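TENA/THI-4 protein, Domain of Unknown Function with a Heme Oxygenase-like Fold (Shewanella denitrificans OS217, PDB 3DDE) is of unknown function but adopts the all-helical heme oxygenase-like fold and may be an iron-dependent oxidoreductase. Local coordinates at residues 129-139 with 195-206. Residues are numbered along the deposited sequence; the frame is centred on the assembly and turned at random.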
ATOM      1  N   ASN A 129      -3.737 -15.276   3.157  1.00 51.34           N
ATOM      2  CA  ASN A 129      -3.215 -15.920   4.342  1.00 50.99           C
ATOM      3  C   ASN A 129      -1.731 -15.587   4.455  1.00 51.02           C
ATOM      4  O   ASN A 129      -0.954 -16.022   3.622  1.00 51.44           O
ATOM      5  CB  ASN A 129      -3.439 -17.427   4.251  1.00 50.86           C
ATOM      6  CG  ASN A 129      -3.166 -18.134   5.570  1.00 50.24           C
ATOM      7  OD1 ASN A 129      -2.343 -17.680   6.357  1.00 51.02           O
ATOM      8  ND2 ASN A 129      -3.861 -19.232   5.817  1.00 49.06           N
ATOM      9  N   PRO A 130      -1.326 -14.842   5.496  1.00 51.04           N
ATOM     10  CA  PRO A 130       0.070 -14.369   5.639  1.00 51.56           C
ATOM     11  C   PRO A 130       1.160 -15.437   5.651  1.00 51.42           C
ATOM     12  O   PRO A 130       2.324 -15.146   5.408  1.00 52.01           O
ATOM     13  CB  PRO A 130       0.056 -13.590   6.962  1.00 51.78           C
ATOM     14  CG  PRO A 130      -1.157 -14.023   7.675  1.00 51.82           C
ATOM     15  CD  PRO A 130      -2.160 -14.423   6.634  1.00 51.87           C
ATOM     16  N   VAL A 131       0.766 -16.657   5.934  1.00 51.30           N
ATOM     17  CA  VAL A 131       1.652 -17.806   5.945  1.00 51.69           C
ATOM     18  C   VAL A 131       2.159 -18.214   4.555  1.00 51.33           C
ATOM     19  O   VAL A 131       3.248 -18.763   4.414  1.00 50.42           O
ATOM     20  CB  VAL A 131       0.865 -19.011   6.536  1.00 51.69           C
ATOM     21  CG1 VAL A 131       1.311 -20.310   5.938  1.00 52.25           C
ATOM     22  CG2 VAL A 131       0.925 -19.003   8.058  1.00 51.28           C
ATOM     23  N   GLN A 132       1.371 -17.897   3.538  1.00 51.42           N
ATOM     24  CA  GLN A 132       1.569 -18.415   2.188  1.00 51.30           C
ATOM     25  C   GLN A 132       2.906 -18.181   1.480  1.00 51.28           C
ATOM     26  O   GLN A 132       3.309 -19.025   0.690  1.00 50.41           O
ATOM     27  CB  GLN A 132       0.398 -17.972   1.307  1.00 51.42           C
ATOM     28  CG  GLN A 132       0.381 -16.491   0.967  1.00 51.39           C
ATOM     29  CD  GLN A 132      -0.890 -16.076   0.258  1.00 50.68           C
ATOM     30  OE1 GLN A 132      -1.676 -16.909  -0.138  1.00 50.54           O
ATOM     31  NE2 GLN A 132      -1.090 -14.787   0.104  1.00 50.01           N
ATOM     32  N   ARG A 133       3.594 -17.073   1.753  1.00 50.81           N
ATOM     33  CA  ARG A 133       4.874 -16.806   1.109  1.00 50.90           C
ATOM     34  C   ARG A 133       5.934 -17.859   1.495  1.00 51.09           C
ATOM     35  O   ARG A 133       6.893 -18.069   0.755  1.00 51.16           O
ATOM     36  CB  ARG A 133       5.380 -15.400   1.440  1.00 51.54           C
ATOM     37  CG  ARG A 133       6.521 -14.941   0.556  1.00 51.65           C
ATOM     38  CD  ARG A 133       7.282 -13.778   1.152  1.00 51.88           C
ATOM     39  NE  ARG A 133       8.384 -13.376   0.275  1.00 52.23           N
ATOM     40  CZ  ARG A 133       9.567 -13.975   0.215  1.00 52.13           C
ATOM     41  NH1 ARG A 133       9.837 -15.052   0.950  1.00 52.72           N
ATOM     42  NH2 ARG A 133      10.480 -13.520  -0.626  1.00 52.64           N
ATOM     43  N   LEU A 134       5.765 -18.515   2.648  1.00 50.69           N
ATOM     44  CA  LEU A 134       6.663 -19.586   3.072  1.00 49.94           C
ATOM     45  C   LEU A 134       6.745 -20.712   2.025  1.00 50.05           C
ATOM     46  O   LEU A 134       7.740 -21.441   1.980  1.00 49.81           O
ATOM     47  CB  LEU A 134       6.235 -20.149   4.427  1.00 49.17           C
ATOM     48  CG  LEU A 134       6.384 -19.279   5.677  1.00 48.78           C
ATOM     49  CD1 LEU A 134       5.718 -19.950   6.873  1.00 48.33           C
ATOM     50  CD2 LEU A 134       7.870 -18.985   5.975  1.00 48.33           C
ATOM     51  N   GLY A 135       5.708 -20.850   1.198  1.00 50.48           N
ATOM     52  CA  GLY A 135       5.678 -21.845   0.110  1.00 50.66           C
ATOM     53  C   GLY A 135       6.728 -21.564  -0.958  1.00 50.20           C
ATOM     54  O   GLY A 135       7.339 -22.475  -1.500  1.00 48.83           O
ATOM     55  N   TYR A 136       6.919 -20.291  -1.263  1.00 50.80           N
ATOM     56  CA  TYR A 136       7.952 -19.859  -2.201  1.00 51.37           C
ATOM     57  C   TYR A 136       9.309 -20.235  -1.630  1.00 51.48           C
ATOM     58  O   TYR A 136      10.127 -20.877  -2.301  1.00 52.09           O
ATOM     59  CB  TYR A 136       7.860 -18.341  -2.423  1.00 51.30           C
ATOM     60  CG  TYR A 136       8.989 -17.701  -3.220  1.00 51.32           C
ATOM     61  CD1 TYR A 136       9.459 -18.272  -4.401  1.00 51.38           C
ATOM     62  CD2 TYR A 136       9.535 -16.487  -2.816  1.00 51.12           C
ATOM     63  CE1 TYR A 136      10.461 -17.666  -5.139  1.00 51.18           C
ATOM     64  CE2 TYR A 136      10.522 -15.871  -3.544  1.00 51.56           C
ATOM     65  CZ  TYR A 136      10.987 -16.465  -4.709  1.00 51.83           C
ATOM     66  OH  TYR A 136      11.979 -15.840  -5.426  1.00 51.80           O
ATOM     67  N   SER A 137       9.522 -19.836  -0.377  1.00 51.07           N
ATOM     68  CA  SER A 137      10.749 -20.102   0.355  1.00 50.63           C
ATOM     69  C   SER A 137      11.044 -21.588   0.459  1.00 50.85           C
ATOM     70  O   SER A 137      12.207 -22.005   0.455  1.00 50.51           O
ATOM     71  CB  SER A 137      10.638 -19.522   1.762  1.00 50.54           C
ATOM     72  OG  SER A 137      10.586 -18.109   1.728  1.00 50.94           O
ATOM     73  N   TYR A 138       9.997 -22.403   0.568  1.00 50.74           N
ATOM     74  CA  TYR A 138      10.203 -23.835   0.690  1.00 50.76           C
ATOM     75  C   TYR A 138      11.007 -24.435  -0.472  1.00 50.74           C
ATOM     76  O   TYR A 138      11.984 -25.139  -0.236  1.00 50.39           O
ATOM     77  CB  TYR A 138       8.901 -24.617   0.888  1.00 50.62           C
ATOM     78  CG  TYR A 138       9.193 -26.094   1.049  1.00 50.51           C
ATOM     79  CD1 TYR A 138       9.716 -26.602   2.239  1.00 50.59           C
ATOM     80  CD2 TYR A 138       8.998 -26.981  -0.010  1.00 50.71           C
ATOM     81  CE1 TYR A 138      10.010 -27.967   2.368  1.00 50.30           C
ATOM     82  CE2 TYR A 138       9.287 -28.319   0.110  1.00 50.29           C
ATOM     83  CZ  TYR A 138       9.791 -28.813   1.298  1.00 50.43           C
ATOM     84  OH  TYR A 138      10.071 -30.167   1.388  1.00 50.57           O
ATOM     85  N   TRP A 139      10.606 -24.175  -1.716  1.00 51.30           N
ATOM     86  CA  TRP A 139      11.367 -24.715  -2.853  1.00 51.18           C
ATOM     87  C   TRP A 139      12.578 -23.827  -3.137  1.00 52.02           C
ATOM     88  O   TRP A 139      13.638 -24.312  -3.518  1.00 53.05           O
ATOM     89  CB  TRP A 139      10.493 -24.922  -4.113  1.00 50.29           C
ATOM     90  CG  TRP A 139      10.069 -23.683  -4.802  1.00 50.17           C
ATOM     91  CD1 TRP A 139       8.882 -23.037  -4.669  1.00 50.09           C
ATOM     92  CD2 TRP A 139      10.841 -22.917  -5.733  1.00 50.07           C
ATOM     93  NE1 TRP A 139       8.858 -21.917  -5.464  1.00 49.80           N
ATOM     94  CE2 TRP A 139      10.056 -21.812  -6.117  1.00 49.79           C
ATOM     95  CE3 TRP A 139      12.121 -23.056  -6.275  1.00 49.83           C
ATOM     96  CZ2 TRP A 139      10.507 -20.850  -7.020  1.00 50.01           C
ATOM     97  CZ3 TRP A 139      12.564 -22.098  -7.178  1.00 50.03           C
ATOM     98  CH2 TRP A 139      11.759 -21.015  -7.542  1.00 49.76           C
ATOM     99  N   ASP A 195      -4.236 -23.220   6.011  1.00 51.46           N
ATOM    100  CA  ASP A 195      -2.902 -22.613   6.072  1.00 51.45           C
ATOM    101  C   ASP A 195      -1.957 -23.395   5.160  1.00 51.48           C
ATOM    102  O   ASP A 195      -1.213 -22.808   4.371  1.00 51.64           O
ATOM    103  CB  ASP A 195      -2.348 -22.587   7.506  1.00 51.64           C
ATOM    104  CG  ASP A 195      -3.141 -21.675   8.444  1.00 51.11           C
ATOM    105  OD1 ASP A 195      -3.843 -20.771   7.954  1.00 50.49           O
ATOM    106  OD2 ASP A 195      -3.049 -21.864   9.675  1.00 50.59           O
ATOM    107  N   VAL A 196      -1.999 -24.722   5.263  1.00 51.17           N
ATOM    108  CA  VAL A 196      -1.161 -25.594   4.431  1.00 50.70           C
ATOM    109  C   VAL A 196      -1.473 -25.437   2.938  1.00 50.95           C
ATOM    110  O   VAL A 196      -0.576 -25.389   2.103  1.00 50.46           O
ATOM    111  CB  VAL A 196      -1.334 -27.075   4.818  1.00 49.94           C
ATOM    112  CG1 VAL A 196      -0.655 -27.982   3.791  1.00 49.55           C
ATOM    113  CG2 VAL A 196      -0.788 -27.320   6.221  1.00 49.17           C
ATOM    114  N   ASP A 197      -2.760 -25.384   2.620  1.00 51.66           N
ATOM    115  CA  ASP A 197      -3.217 -25.246   1.242  1.00 51.06           C
ATOM    116  C   ASP A 197      -2.711 -23.961   0.611  1.00 51.24           C
ATOM    117  O   ASP A 197      -2.352 -23.956  -0.569  1.00 51.89           O
ATOM    118  CB  ASP A 197      -4.747 -25.296   1.172  1.00 50.77           C
ATOM    119  CG  ASP A 197      -5.313 -26.683   1.470  1.00 50.97           C
ATOM    120  OD1 ASP A 197      -4.569 -27.693   1.419  1.00 50.64           O
ATOM    121  OD2 ASP A 197      -6.527 -26.766   1.731  1.00 51.04           O
ATOM    122  N   SER A 198      -2.680 -22.872   1.380  1.00 51.01           N
ATOM    123  CA  SER A 198      -2.182 -21.589   0.853  1.00 50.98           C
ATOM    124  C   SER A 198      -0.663 -21.645   0.568  1.00 50.94           C
ATOM    125  O   SER A 198      -0.158 -21.030  -0.399  1.00 50.61           O
ATOM    126  CB  SER A 198      -2.503 -20.430   1.816  1.00 51.30           C
ATOM    127  OG  SER A 198      -1.767 -20.520   3.027  1.00 51.07           O
ATOM    128  N   VAL A 199       0.061 -22.343   1.439  1.00 50.76           N
ATOM    129  CA  VAL A 199       1.494 -22.564   1.269  1.00 50.83           C
ATOM    130  C   VAL A 199       1.740 -23.380  -0.022  1.00 50.98           C
ATOM    131  O   VAL A 199       2.616 -23.048  -0.818  1.00 50.50           O
ATOM    132  CB  VAL A 199       2.090 -23.303   2.511  1.00 50.76           C
ATOM    133  CG1 VAL A 199       3.494 -23.829   2.230  1.00 50.59           C
ATOM    134  CG2 VAL A 199       2.072 -22.382   3.739  1.00 49.88           C
ATOM    135  N   VAL A 200       0.950 -24.436  -0.220  1.00 50.69           N
ATOM    136  CA  VAL A 200       1.084 -25.298  -1.398  1.00 50.48           C
ATOM    137  C   VAL A 200       0.743 -24.543  -2.687  1.00 50.85           C
ATOM    138  O   VAL A 200       1.415 -24.698  -3.704  1.00 50.35           O
ATOM    139  CB  VAL A 200       0.194 -26.567  -1.287  1.00 50.67           C
ATOM    140  CG1 VAL A 200       0.163 -27.333  -2.615  1.00 50.52           C
ATOM    141  CG2 VAL A 200       0.674 -27.474  -0.147  1.00 49.99           C
ATOM    142  N   ALA A 201      -0.296 -23.716  -2.631  1.00 50.94           N
ATOM    143  CA  ALA A 201      -0.725 -22.926  -3.777  1.00 50.85           C
ATOM    144  C   ALA A 201       0.374 -21.946  -4.223  1.00 50.43           C
ATOM    145  O   ALA A 201       0.637 -21.796  -5.403  1.00 51.60           O
ATOM    146  CB  ALA A 201      -2.043 -22.168  -3.439  1.00 49.87           C
ATOM    147  N   VAL A 202       1.015 -21.287  -3.276  1.00 50.27           N
ATOM    148  CA  VAL A 202       2.098 -20.333  -3.591  1.00 50.17           C
ATOM    149  C   VAL A 202       3.372 -21.033  -4.034  1.00 50.35           C
ATOM    150  O   VAL A 202       4.064 -20.546  -4.921  1.00 51.75           O
ATOM    151  CB  VAL A 202       2.386 -19.383  -2.403  1.00 49.28           C
ATOM    152  CG1 VAL A 202       3.644 -18.460  -2.661  1.00 48.29           C
ATOM    153  CG2 VAL A 202       1.147 -18.563  -2.122  1.00 47.49           C
HETATM  154  N   MSE A 203       3.684 -22.166  -3.414  1.00 49.87           N
HETATM  155  CA  MSE A 203       4.852 -22.953  -3.770  1.00 49.26           C
HETATM  156  C   MSE A 203       4.771 -23.321  -5.248  1.00 50.11           C
HETATM  157  O   MSE A 203       5.728 -23.159  -6.007  1.00 49.35           O
HETATM  158  CB  MSE A 203       4.858 -24.241  -2.925  1.00 49.14           C
HETATM  159  CG  MSE A 203       6.048 -25.176  -3.118  1.00 47.85           C
HETATM  160 SE   MSE A 203       5.796 -26.815  -2.107  0.75 48.36          SE
HETATM  161  CE  MSE A 203       4.396 -27.638  -3.176  1.00 47.02           C
ATOM    162  N   GLU A 204       3.604 -23.830  -5.629  1.00 50.56           N
ATOM    163  CA  GLU A 204       3.348 -24.295  -6.981  1.00 51.66           C
ATOM    164  C   GLU A 204       3.387 -23.175  -8.000  1.00 51.53           C
ATOM    165  O   GLU A 204       4.078 -23.283  -9.006  1.00 51.71           O
ATOM    166  CB  GLU A 204       1.991 -25.000  -7.063  1.00 51.73           C
ATOM    167  CG  GLU A 204       1.954 -26.396  -6.440  1.00 52.66           C
ATOM    168  CD  GLU A 204       0.544 -27.008  -6.411  1.00 53.09           C
ATOM    169  OE1 GLU A 204      -0.427 -26.281  -6.674  1.00 54.62           O
ATOM    170  OE2 GLU A 204       0.391 -28.216  -6.108  1.00 54.49           O
ATOM    171  N   ASN A 205       2.660 -22.090  -7.736  1.00 51.37           N
ATOM    172  CA  ASN A 205       2.559 -21.035  -8.728  1.00 50.75           C
ATOM    173  C   ASN A 205       3.838 -20.257  -8.837  1.00 50.74           C
ATOM    174  O   ASN A 205       4.245 -19.912  -9.931  1.00 51.97           O
ATOM    175  CB  ASN A 205       1.335 -20.123  -8.510  1.00 50.62           C
ATOM    176  CG  ASN A 205       0.953 -19.351  -9.777  1.00 51.09           C
ATOM    177  OD1 ASN A 205       0.684 -19.954 -10.833  1.00 52.02           O
ATOM    178  ND2 ASN A 205       0.918 -18.020  -9.684  1.00 50.61           N
ATOM    179  N   SER A 206       4.502 -19.984  -7.725  1.00 51.39           N
ATOM    180  CA  SER A 206       5.781 -19.260  -7.794  1.00 50.89           C
ATOM    181  C   SER A 206       6.807 -20.045  -8.635  1.00 50.96           C
ATOM    182  O   SER A 206       7.595 -19.441  -9.355  1.00 51.72           O
ATOM    183  CB  SER A 206       6.323 -18.921  -6.394  1.00 50.63           C
ATOM    184  OG  SER A 206       6.489 -20.087  -5.603  1.00 51.11           O
TER
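Gly135 lies against Val199 and Met203 where the short helix 134-141 crosses the long helix 193-223 inside the all-helical heme oxygenase-like bundle. The segment axes approach to 7.1 Å at a crossing angle of -55°, a closeness that Gly135 permits: a beta carbon there would run into Val199 O. Instead Gly135 CA approaches that oxygen at 3.4 Å in a CA-H...O contact, while Gly135 O rests against CB and CG of Met203. Val202 packs against Gln132, CG1 on its carbonyl oxygen and CG2 3.6 Å from Gln132 CB; Gln132 NE2 hydrogen-bonds to Ile124 O on helix 112-126. The selenomethionine Met203 carries CG anti to its backbone N (chi1 -178°) and runs on extended to SE, which comes obliquely to Tyr138 CD2 at 3.8 Å, a Met-aromatic contact. Toward residue 129 the fit is looser and more polar, with Asn129, Asp195 and Ser198 all partly exposed. Asn129 ND2 donates to the anti side of Asp195 OD1 (2.6 Å), amide and carboxylate planes standing 79° apart, while Asn129 OD1 accepts from Val131 N in an Asx turn. An alanine here would remove both bonds and is likely to leave Asp195 OD1 without this donor and the turn less firmly set. At the buried end, Trp139 NE1 points almost straight at Ser206 OG, 3.0 Å away in the indole plane, and that hydroxyl donates in turn to Val202 O.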